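Side-chain contacts in putative baseplate protein (Unidentified phage, PDB 2FSD), which probably serves a lactococcal phage as its receptor-binding protein, with a head domain that recognises the surface of the host cell: residues Gln52-Ile55 against Ile60-Arg63; Gly98-His103 against Val120-Asn125; Pro68-Asn71 against Ile77-Val80. One frame throughout, in Å; residues are numbered along the deposited sequence.

Overall arrangement
The three contacts lie in one antiparallel beta barrel, the receptor-binding head domain. Along the chain the order is contact 1, contact 3, contact 2, each closing before the next opens. Contact 1 joins the hairpin strands 50-56 and 59-68. Its centre is about 21 Å from that of contact 2 and about 19 Å from that of contact 3, on the opposite side of the chain's centre from both. Contacts 2 and 3 have centres about 10 Å apart and touch directly, since strands 117-121 and 77-82 are neighbours in the sheet. Val120 of contact 2 packs on Val69 and Val80 of contact 3. Contact 1 ties the hairpin, while contacts 2 and 3 form one packed region beyond the centre.

Contact 1: residues Gln52-Ile55 against Ile60-Arg63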
ATOM      1  N   GLN A  52      -1.612   6.410 -13.629  1.00 18.16           N
ATOM      2  CA  GLN A  52      -0.939   5.733 -14.720  1.00 18.21           C
ATOM      3  C   GLN A  52      -0.240   4.435 -14.281  1.00 17.70           C
ATOM      4  O   GLN A  52       0.021   4.210 -13.102  1.00 17.01           O
ATOM      5  CB  GLN A  52       0.056   6.698 -15.380  1.00 18.32           C
ATOM      6  CG  GLN A  52       0.921   7.450 -14.385  1.00 19.14           C
ATOM      7  CD  GLN A  52       2.000   8.287 -15.026  1.00 18.57           C
ATOM      8  OE1 GLN A  52       2.116   8.354 -16.237  1.00 20.78           O
ATOM      9  NE2 GLN A  52       2.802   8.928 -14.204  1.00 19.34           N
ATOM     10  N   ALA A  53       0.036   3.584 -15.261  1.00 18.02           N
ATOM     11  CA  ALA A  53       0.702   2.314 -15.044  1.00 18.64           C
ATOM     12  C   ALA A  53       1.710   2.005 -16.175  1.00 19.29           C
ATOM     13  O   ALA A  53       1.608   2.546 -17.291  1.00 19.26           O
ATOM     14  CB  ALA A  53      -0.318   1.203 -14.907  1.00 18.23           C
ATOM     15  N   ARG A  54       2.691   1.156 -15.859  1.00 19.75           N
ATOM     16  CA  ARG A  54       3.726   0.721 -16.812  1.00 20.23           C
ATOM     17  C   ARG A  54       4.130  -0.732 -16.516  1.00 20.13           C
ATOM     18  O   ARG A  54       3.947  -1.224 -15.398  1.00 19.36           O
ATOM     19  CB  ARG A  54       4.955   1.636 -16.721  1.00 20.25           C
ATOM     20  CG  ARG A  54       5.946   1.201 -15.663  1.00 21.17           C
ATOM     21  CD  ARG A  54       6.969   2.249 -15.296  1.00 22.48           C
ATOM     22  NE  ARG A  54       7.807   2.649 -16.415  1.00 24.65           N
ATOM     23  CZ  ARG A  54       8.932   3.358 -16.316  1.00 24.78           C
ATOM     24  NH1 ARG A  54       9.404   3.749 -15.142  1.00 26.56           N
ATOM     25  NH2 ARG A  54       9.593   3.669 -17.416  1.00 25.34           N
ATOM     26  N   ILE A  55       4.676  -1.413 -17.518  1.00 20.58           N
ATOM     27  CA  ILE A  55       5.211  -2.767 -17.334  1.00 20.80           C
ATOM     28  C   ILE A  55       6.666  -2.783 -17.784  1.00 21.31           C
ATOM     29  O   ILE A  55       6.968  -2.452 -18.944  1.00 22.38           O
ATOM     30  CB  ILE A  55       4.406  -3.829 -18.105  1.00 21.03           C
ATOM     31  CG1 ILE A  55       2.975  -3.899 -17.570  1.00 21.00           C
ATOM     32  CG2 ILE A  55       5.078  -5.226 -17.994  1.00 20.88           C
ATOM     33  CD1 ILE A  55       2.018  -4.665 -18.451  1.00 20.96           C
ATOM     34  N   ILE A  60       4.375  -4.981 -13.188  1.00 16.99           N
ATOM     35  CA  ILE A  60       3.539  -3.815 -13.384  1.00 16.66           C
ATOM     36  C   ILE A  60       3.702  -2.854 -12.197  1.00 16.43           C
ATOM     37  O   ILE A  60       3.749  -3.284 -11.042  1.00 16.70           O
ATOM     38  CB  ILE A  60       2.056  -4.216 -13.604  1.00 16.79           C
ATOM     39  CG1 ILE A  60       1.229  -3.000 -14.047  1.00 17.01           C
ATOM     40  CG2 ILE A  60       1.452  -4.861 -12.352  1.00 18.01           C
ATOM     41  CD1 ILE A  60      -0.187  -3.335 -14.476  1.00 16.39           C
ATOM     42  N   TYR A  61       3.802  -1.562 -12.513  1.00 16.13           N
ATOM     43  CA  TYR A  61       3.865  -0.477 -11.549  1.00 16.08           C
ATOM     44  C   TYR A  61       2.660   0.425 -11.769  1.00 15.87           C
ATOM     45  O   TYR A  61       2.356   0.789 -12.896  1.00 15.62           O
ATOM     46  CB  TYR A  61       5.138   0.361 -11.738  1.00 16.45           C
ATOM     47  CG  TYR A  61       6.411  -0.439 -11.640  1.00 16.54           C
ATOM     48  CD1 TYR A  61       7.167  -0.426 -10.479  1.00 17.20           C
ATOM     49  CD2 TYR A  61       6.844  -1.226 -12.698  1.00 17.16           C
ATOM     50  CE1 TYR A  61       8.327  -1.177 -10.369  1.00 17.31           C
ATOM     51  CE2 TYR A  61       8.000  -1.988 -12.594  1.00 17.77           C
ATOM     52  CZ  TYR A  61       8.735  -1.954 -11.421  1.00 16.80           C
ATOM     53  OH  TYR A  61       9.881  -2.687 -11.301  1.00 16.92           O
ATOM     54  N   VAL A  62       1.984   0.791 -10.691  1.00 15.76           N
ATOM     55  CA  VAL A  62       0.849   1.695 -10.772  1.00 15.76           C
ATOM     56  C   VAL A  62       1.046   2.794  -9.735  1.00 15.87           C
ATOM     57  O   VAL A  62       1.436   2.530  -8.600  1.00 15.23           O
ATOM     58  CB  VAL A  62      -0.495   0.973 -10.536  1.00 15.31           C
ATOM     59  CG1 VAL A  62      -1.650   1.813 -11.059  1.00 15.50           C
ATOM     60  CG2 VAL A  62      -0.506  -0.398 -11.191  1.00 15.01           C
ATOM     61  N   ARG A  63       0.786   4.032 -10.140  1.00 16.44           N
ATOM     62  CA  ARG A  63       0.834   5.160  -9.212  1.00 16.57           C
ATOM     63  C   ARG A  63      -0.325   6.123  -9.415  1.00 16.35           C
ATOM     64  O   ARG A  63      -0.809   6.307 -10.521  1.00 15.77           O
ATOM     65  CB  ARG A  63       2.157   5.910  -9.330  1.00 16.64           C
ATOM     66  CG  ARG A  63       2.503   6.350 -10.732  1.00 17.10           C
ATOM     67  CD  ARG A  63       3.690   7.287 -10.683  1.00 17.24           C
ATOM     68  NE  ARG A  63       4.159   7.641 -12.015  1.00 17.02           N
ATOM     69  CZ  ARG A  63       5.372   8.121 -12.278  1.00 16.73           C
ATOM     70  NH1 ARG A  63       6.262   8.299 -11.313  1.00 17.08           N
ATOM     71  NH2 ARG A  63       5.709   8.408 -13.524  1.00 16.82           N
TER
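The guanidinium of Arg63 has the side-chain amide of Gln52 at its edge, with the two planes only 20° apart. The two side chains lie next to each other and point the same way. The ring of Tyr61 has the carbonyl oxygen of Arg54 at its edge and in its plane, while the aliphatic part of Arg54 comes to it obliquely. The chi1 of 87°, with CG between the backbone N and the carbonyl carbon, brings Arg54 CG to 3.9 Å from Tyr61 CD2. Trp36 of strand 34-41 makes cation-pi contacts with both Arg54 and Arg63. The face carrying Ala53, Ile55, Ile60 and Val62 is buried and apolar here. There Ile55 CG1 meets Ile60 CG1 at 4.0 Å, and Ala53 CB lies 4.1 Å from Val62 CG2. Phe87 touches Ala53, Ile55 and Ile60. Four backbone bonds tie the strands together. Gln52 and Arg63 exchange two. Arg54 and Tyr61 exchange the others, Tyr61 N to Arg54 O being 2.9 Å. Hydrogen-bonded and non-hydrogen-bonded pairs alternate, with polar side chains on one face and apolar ones on the other. This is the pattern of an antiparallel beta hairpin in the wall of a beta barrel.

Contact 2: residues Gly98-His103 against Val120-Asn125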
ATOM      1  N   GLY A  98      -2.835   3.609   0.688  1.00 23.03           N
ATOM      2  CA  GLY A  98      -2.563   4.892   0.063  1.00 23.09           C
ATOM      3  C   GLY A  98      -2.948   5.953   1.072  1.00 23.18           C
ATOM      4  O   GLY A  98      -3.073   5.672   2.272  1.00 23.31           O
ATOM      5  N   THR A  99      -3.154   7.170   0.594  1.00 23.49           N
ATOM      6  CA  THR A  99      -3.656   8.237   1.451  1.00 23.69           C
ATOM      7  C   THR A  99      -4.932   8.861   0.875  1.00 23.69           C
ATOM      8  O   THR A  99      -5.134   8.858  -0.337  1.00 22.91           O
ATOM      9  CB  THR A  99      -2.588   9.317   1.670  1.00 23.55           C
ATOM     10  OG1 THR A  99      -2.060   9.744   0.407  1.00 22.59           O
ATOM     11  CG2 THR A  99      -1.469   8.768   2.548  1.00 23.94           C
ATOM     12  N   PHE A 100      -5.815   9.313   1.770  1.00 24.24           N
ATOM     13  CA  PHE A 100      -6.840  10.305   1.425  1.00 24.86           C
ATOM     14  C   PHE A 100      -6.279  11.658   1.833  1.00 25.42           C
ATOM     15  O   PHE A 100      -5.452  11.753   2.748  1.00 25.33           O
ATOM     16  CB  PHE A 100      -8.157  10.089   2.187  1.00 24.20           C
ATOM     17  CG  PHE A 100      -8.929   8.858   1.787  1.00 23.26           C
ATOM     18  CD1 PHE A 100      -9.579   8.791   0.560  1.00 22.79           C
ATOM     19  CD2 PHE A 100      -9.057   7.790   2.667  1.00 23.19           C
ATOM     20  CE1 PHE A 100     -10.312   7.662   0.205  1.00 22.32           C
ATOM     21  CE2 PHE A 100      -9.796   6.656   2.319  1.00 22.91           C
ATOM     22  CZ  PHE A 100     -10.424   6.596   1.091  1.00 22.94           C
ATOM     23  N   TYR A 101      -6.750  12.703   1.168  1.00 27.00           N
ATOM     24  CA  TYR A 101      -6.311  14.051   1.458  1.00 27.47           C
ATOM     25  C   TYR A 101      -7.372  15.111   1.162  1.00 28.00           C
ATOM     26  O   TYR A 101      -7.919  15.157   0.073  1.00 28.20           O
ATOM     27  CB  TYR A 101      -5.058  14.395   0.645  1.00 28.20           C
ATOM     28  CG  TYR A 101      -4.690  15.842   0.832  1.00 28.30           C
ATOM     29  CD1 TYR A 101      -4.019  16.251   1.973  1.00 28.43           C
ATOM     30  CD2 TYR A 101      -5.084  16.813  -0.094  1.00 29.53           C
ATOM     31  CE1 TYR A 101      -3.706  17.561   2.173  1.00 29.10           C
ATOM     32  CE2 TYR A 101      -4.780  18.151   0.108  1.00 28.90           C
ATOM     33  CZ  TYR A 101      -4.083  18.509   1.243  1.00 29.58           C
ATOM     34  OH  TYR A 101      -3.755  19.825   1.477  1.00 30.82           O
ATOM     35  N   SER A 102      -7.627  15.973   2.138  1.00 28.81           N
ATOM     36  CA  SER A 102      -8.323  17.242   1.901  1.00 29.46           C
ATOM     37  C   SER A 102      -7.943  18.206   3.012  1.00 30.28           C
ATOM     38  O   SER A 102      -7.601  17.779   4.117  1.00 30.80           O
ATOM     39  CB  SER A 102      -9.848  17.068   1.874  1.00 29.34           C
ATOM     40  OG  SER A 102     -10.361  16.933   3.187  1.00 27.83           O
ATOM     41  N   HIS A 103      -8.002  19.501   2.709  1.00 31.36           N
ATOM     42  CA  HIS A 103      -7.815  20.558   3.710  1.00 31.69           C
ATOM     43  C   HIS A 103      -6.622  20.312   4.637  1.00 31.97           C
ATOM     44  O   HIS A 103      -6.743  20.417   5.851  1.00 32.00           O
ATOM     45  CB  HIS A 103      -9.098  20.737   4.537  1.00 32.19           C
ATOM     46  CG  HIS A 103     -10.295  21.105   3.716  1.00 33.30           C
ATOM     47  ND1 HIS A 103     -11.529  20.512   3.890  1.00 34.30           N
ATOM     48  CD2 HIS A 103     -10.439  21.987   2.696  1.00 33.43           C
ATOM     49  CE1 HIS A 103     -12.385  21.026   3.023  1.00 34.13           C
ATOM     50  NE2 HIS A 103     -11.749  21.922   2.287  1.00 33.73           N
ATOM     51  N   VAL A 120     -10.877   2.269  -4.564  1.00 20.06           N
ATOM     52  CA  VAL A 120     -10.427   2.805  -3.281  1.00 20.04           C
ATOM     53  C   VAL A 120     -11.406   2.481  -2.145  1.00 20.16           C
ATOM     54  O   VAL A 120     -12.610   2.596  -2.303  1.00 20.00           O
ATOM     55  CB  VAL A 120     -10.063   4.325  -3.404  1.00 20.05           C
ATOM     56  CG1 VAL A 120     -11.265   5.173  -3.813  1.00 19.54           C
ATOM     57  CG2 VAL A 120      -9.423   4.834  -2.121  1.00 20.64           C
ATOM     58  N   GLY A 121     -10.851   2.043  -1.012  1.00 20.43           N
ATOM     59  CA  GLY A 121     -11.627   1.676   0.169  1.00 20.34           C
ATOM     60  C   GLY A 121     -11.352   2.575   1.357  1.00 20.32           C
ATOM     61  O   GLY A 121     -10.321   3.243   1.413  1.00 19.66           O
ATOM     62  N   ASN A 122     -12.301   2.598   2.293  1.00 20.64           N
ATOM     63  CA  ASN A 122     -12.221   3.432   3.486  1.00 21.33           C
ATOM     64  C   ASN A 122     -12.125   2.599   4.769  1.00 21.88           C
ATOM     65  O   ASN A 122     -13.146   2.074   5.247  1.00 21.39           O
ATOM     66  CB  ASN A 122     -13.436   4.352   3.585  1.00 21.20           C
ATOM     67  CG  ASN A 122     -13.336   5.302   4.740  1.00 20.53           C
ATOM     68  OD1 ASN A 122     -12.359   5.275   5.489  1.00 18.71           O
ATOM     69  ND2 ASN A 122     -14.342   6.155   4.900  1.00 21.09           N
ATOM     70  N   PRO A 123     -10.904   2.500   5.344  1.00 22.41           N
ATOM     71  CA  PRO A 123     -10.683   1.725   6.560  1.00 23.03           C
ATOM     72  C   PRO A 123     -10.991   2.518   7.834  1.00 23.70           C
ATOM     73  O   PRO A 123     -10.835   1.992   8.937  1.00 24.31           O
ATOM     74  CB  PRO A 123      -9.196   1.385   6.479  1.00 22.76           C
ATOM     75  CG  PRO A 123      -8.596   2.544   5.793  1.00 22.64           C
ATOM     76  CD  PRO A 123      -9.655   3.125   4.874  1.00 22.47           C
ATOM     77  N   ASN A 124     -11.446   3.755   7.664  1.00 24.11           N
ATOM     78  CA  ASN A 124     -11.797   4.643   8.760  1.00 24.45           C
ATOM     79  C   ASN A 124     -13.270   4.501   9.109  1.00 24.69           C
ATOM     80  O   ASN A 124     -14.062   4.096   8.270  1.00 24.50           O
ATOM     81  CB  ASN A 124     -11.492   6.088   8.353  1.00 24.33           C
ATOM     82  CG  ASN A 124     -10.050   6.272   7.954  1.00 25.76           C
ATOM     83  OD1 ASN A 124      -9.145   5.977   8.741  1.00 27.26           O
ATOM     84  ND2 ASN A 124      -9.815   6.736   6.726  1.00 26.54           N
ATOM     85  N   ASN A 125     -13.634   4.854  10.341  1.00 25.05           N
ATOM     86  CA  ASN A 125     -15.017   4.711  10.805  1.00 25.11           C
ATOM     87  C   ASN A 125     -15.942   5.894  10.446  1.00 25.18           C
ATOM     88  O   ASN A 125     -17.132   5.870  10.760  1.00 25.03           O
ATOM     89  CB  ASN A 125     -15.048   4.397  12.318  1.00 25.19           C
ATOM     90  CG  ASN A 125     -14.710   5.599  13.204  1.00 25.62           C
ATOM     91  OD1 ASN A 125     -14.501   6.719  12.737  1.00 27.18           O
ATOM     92  ND2 ASN A 125     -14.679   5.358  14.505  1.00 26.00           N
TER
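Phe100 has CG anti to its carbonyl carbon and beside its backbone N (chi1 -69°), which carries the ring over to Val120 and the residues after it. Val120 CG2, anti to its own backbone N, is the methyl that meets the ring. It lies 3.8 Å from Phe100 CE1 and approaches obliquely. The CZ-CE2 edge of the ring faces backbone. Gly121 O lies near the ring plane, 3.4 Å from Phe100 CZ, so the carbonyl probably sees the slightly positive C-H rim. Asn122 CA is at the same edge, 4.2 Å from Phe100 CE2. The loop beyond is shaped by an Asx turn. Asn122 OD1 accepts from Asn124 N at 2.8 Å, with the donor 41° above the plane of the amide. Asn122 ND2 is held at the same time by Thr126 O and Val72 O, which fixes this buried amide. The contact spans strands that are not neighbours, because strand 105-114 runs between 94-102 and 117-121. Phe100 also rests on Ser107 and Ser109 of that middle strand. Ile133 of strand 132-140 touches both Phe100 and Val120, and Met128 from a loop touches Phe100 and Asn122.

Contact 3: residues Pro68-Asn71 against Ile77-Val80; sequences PVPN and IVPV
Pro70 and Val78 meet ring to methyl. Val78 CG1 presses against the CB-CG-CD side of the proline and is 3.5 Å from Pro70 CG. The distance from Val78 CG1 to Pro70 CD is the same, so the methyl sits tightly against the CG-CD bond. Both residues start out toward each other from the backbone, and the side chains meet at a slant. Val78 CG1 is placed there by a chi1 of 162°, which sets it anti to the backbone N. The second methyl of Val78 turns to the next residue of the loop, with Val78 CG2 3.7 Å from Asn71 O.

Val69 and Val80 form the second, deeper pair. Val69 points toward the strand, and one of its methyls does the touching. Val69 CG1 is 4.0 Å from Val80 CG2 and equally far from Val80 CG1, so this methyl faces both methyls of Val80 at once. This is looser than the proline contact.

In the fold, the loop leaving strand 59-68 lies against strand 77-82, a strand of the antiparallel barrel. Side chains make most of the meeting, with Asn71 O the backbone atom that joins in. Backbone hydrogen bonds link Val78 to Val120 and Val80 to Ile118, both on strand 117-121, and Val80 also to Ala42. Val120 also packs on Val69 and Val80, which extends the buried pair into the barrel. On the loop side, Val69 is tied by its backbone to Lys131. Asn71 turns its CB away from the strand, and Asn71 OD1 takes a weak hydrogen bond from the backbone N of Gly130.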
ATOM      1  N   PRO A  68      -8.809  12.995  -7.468  1.00 20.92           N
ATOM      2  CA  PRO A  68     -10.071  13.247  -6.785  1.00 20.79           C
ATOM      3  C   PRO A  68     -11.031  12.064  -6.923  1.00 20.54           C
ATOM      4  O   PRO A  68     -11.372  11.688  -8.039  1.00 19.72           O
ATOM      5  CB  PRO A  68     -10.624  14.489  -7.510  1.00 21.44           C
ATOM      6  CG  PRO A  68      -9.503  14.998  -8.392  1.00 20.99           C
ATOM      7  CD  PRO A  68      -8.680  13.812  -8.689  1.00 21.07           C
ATOM      8  N   VAL A  69     -11.455  11.488  -5.796  1.00 20.60           N
ATOM      9  CA  VAL A  69     -12.419  10.372  -5.803  1.00 20.49           C
ATOM     10  C   VAL A  69     -13.787  10.708  -5.153  1.00 20.52           C
ATOM     11  O   VAL A  69     -13.905  11.666  -4.384  1.00 20.27           O
ATOM     12  CB  VAL A  69     -11.809   9.091  -5.151  1.00 20.69           C
ATOM     13  CG1 VAL A  69     -10.691   8.516  -6.060  1.00 20.09           C
ATOM     14  CG2 VAL A  69     -11.268   9.370  -3.715  1.00 20.26           C
ATOM     15  N   PRO A  70     -14.842   9.938  -5.501  1.00 21.04           N
ATOM     16  CA  PRO A  70     -16.141  10.046  -4.811  1.00 21.07           C
ATOM     17  C   PRO A  70     -16.088   9.743  -3.301  1.00 21.60           C
ATOM     18  O   PRO A  70     -15.210   8.979  -2.828  1.00 21.42           O
ATOM     19  CB  PRO A  70     -17.006   8.996  -5.506  1.00 21.12           C
ATOM     20  CG  PRO A  70     -16.321   8.694  -6.808  1.00 21.07           C
ATOM     21  CD  PRO A  70     -14.875   8.965  -6.615  1.00 20.84           C
ATOM     22  N   ASN A  71     -17.018  10.349  -2.560  1.00 21.25           N
ATOM     23  CA  ASN A  71     -17.250   9.996  -1.164  1.00 21.19           C
ATOM     24  C   ASN A  71     -17.311   8.488  -0.992  1.00 20.86           C
ATOM     25  O   ASN A  71     -17.998   7.801  -1.742  1.00 20.51           O
ATOM     26  CB  ASN A  71     -18.586  10.558  -0.685  1.00 21.72           C
ATOM     27  CG  ASN A  71     -18.689  12.051  -0.849  1.00 21.53           C
ATOM     28  OD1 ASN A  71     -17.690  12.749  -0.894  1.00 21.50           O
ATOM     29  ND2 ASN A  71     -19.913  12.549  -0.936  1.00 24.50           N
ATOM     30  N   ILE A  77     -16.482   0.478  -1.216  1.00 19.43           N
ATOM     31  CA  ILE A  77     -15.456   0.596  -2.253  1.00 19.00           C
ATOM     32  C   ILE A  77     -15.962   1.430  -3.440  1.00 18.59           C
ATOM     33  O   ILE A  77     -17.096   1.275  -3.914  1.00 17.92           O
ATOM     34  CB  ILE A  77     -14.921  -0.795  -2.692  1.00 18.99           C
ATOM     35  CG1 ILE A  77     -14.320  -1.546  -1.485  1.00 19.99           C
ATOM     36  CG2 ILE A  77     -13.811  -0.643  -3.738  1.00 19.48           C
ATOM     37  CD1 ILE A  77     -14.401  -3.062  -1.561  1.00 19.90           C
ATOM     38  N   VAL A  78     -15.110   2.342  -3.892  1.00 18.29           N
ATOM     39  CA  VAL A  78     -15.410   3.220  -5.001  1.00 17.99           C
ATOM     40  C   VAL A  78     -14.412   2.939  -6.137  1.00 17.87           C
ATOM     41  O   VAL A  78     -13.192   2.972  -5.906  1.00 17.34           O
ATOM     42  CB  VAL A  78     -15.323   4.677  -4.533  1.00 17.93           C
ATOM     43  CG1 VAL A  78     -15.187   5.606  -5.683  1.00 18.25           C
ATOM     44  CG2 VAL A  78     -16.569   5.036  -3.695  1.00 17.63           C
ATOM     45  N   PRO A  79     -14.920   2.646  -7.359  1.00 17.76           N
ATOM     46  CA  PRO A  79     -14.036   2.514  -8.532  1.00 17.92           C
ATOM     47  C   PRO A  79     -13.292   3.789  -8.877  1.00 17.96           C
ATOM     48  O   PRO A  79     -13.833   4.896  -8.728  1.00 18.51           O
ATOM     49  CB  PRO A  79     -14.991   2.125  -9.667  1.00 17.75           C
ATOM     50  CG  PRO A  79     -16.221   1.627  -9.003  1.00 17.74           C
ATOM     51  CD  PRO A  79     -16.328   2.379  -7.714  1.00 17.80           C
ATOM     52  N   VAL A  80     -12.041   3.637  -9.311  1.00 18.22           N
ATOM     53  CA  VAL A  80     -11.185   4.788  -9.631  1.00 18.20           C
ATOM     54  C   VAL A  80     -10.761   4.753 -11.098  1.00 18.27           C
ATOM     55  O   VAL A  80     -11.041   5.693 -11.847  1.00 18.56           O
ATOM     56  CB  VAL A  80      -9.936   4.844  -8.712  1.00 18.13           C
ATOM     57  CG1 VAL A  80      -9.144   6.149  -8.941  1.00 16.99           C
ATOM     58  CG2 VAL A  80     -10.354   4.718  -7.250  1.00 18.41           C
TER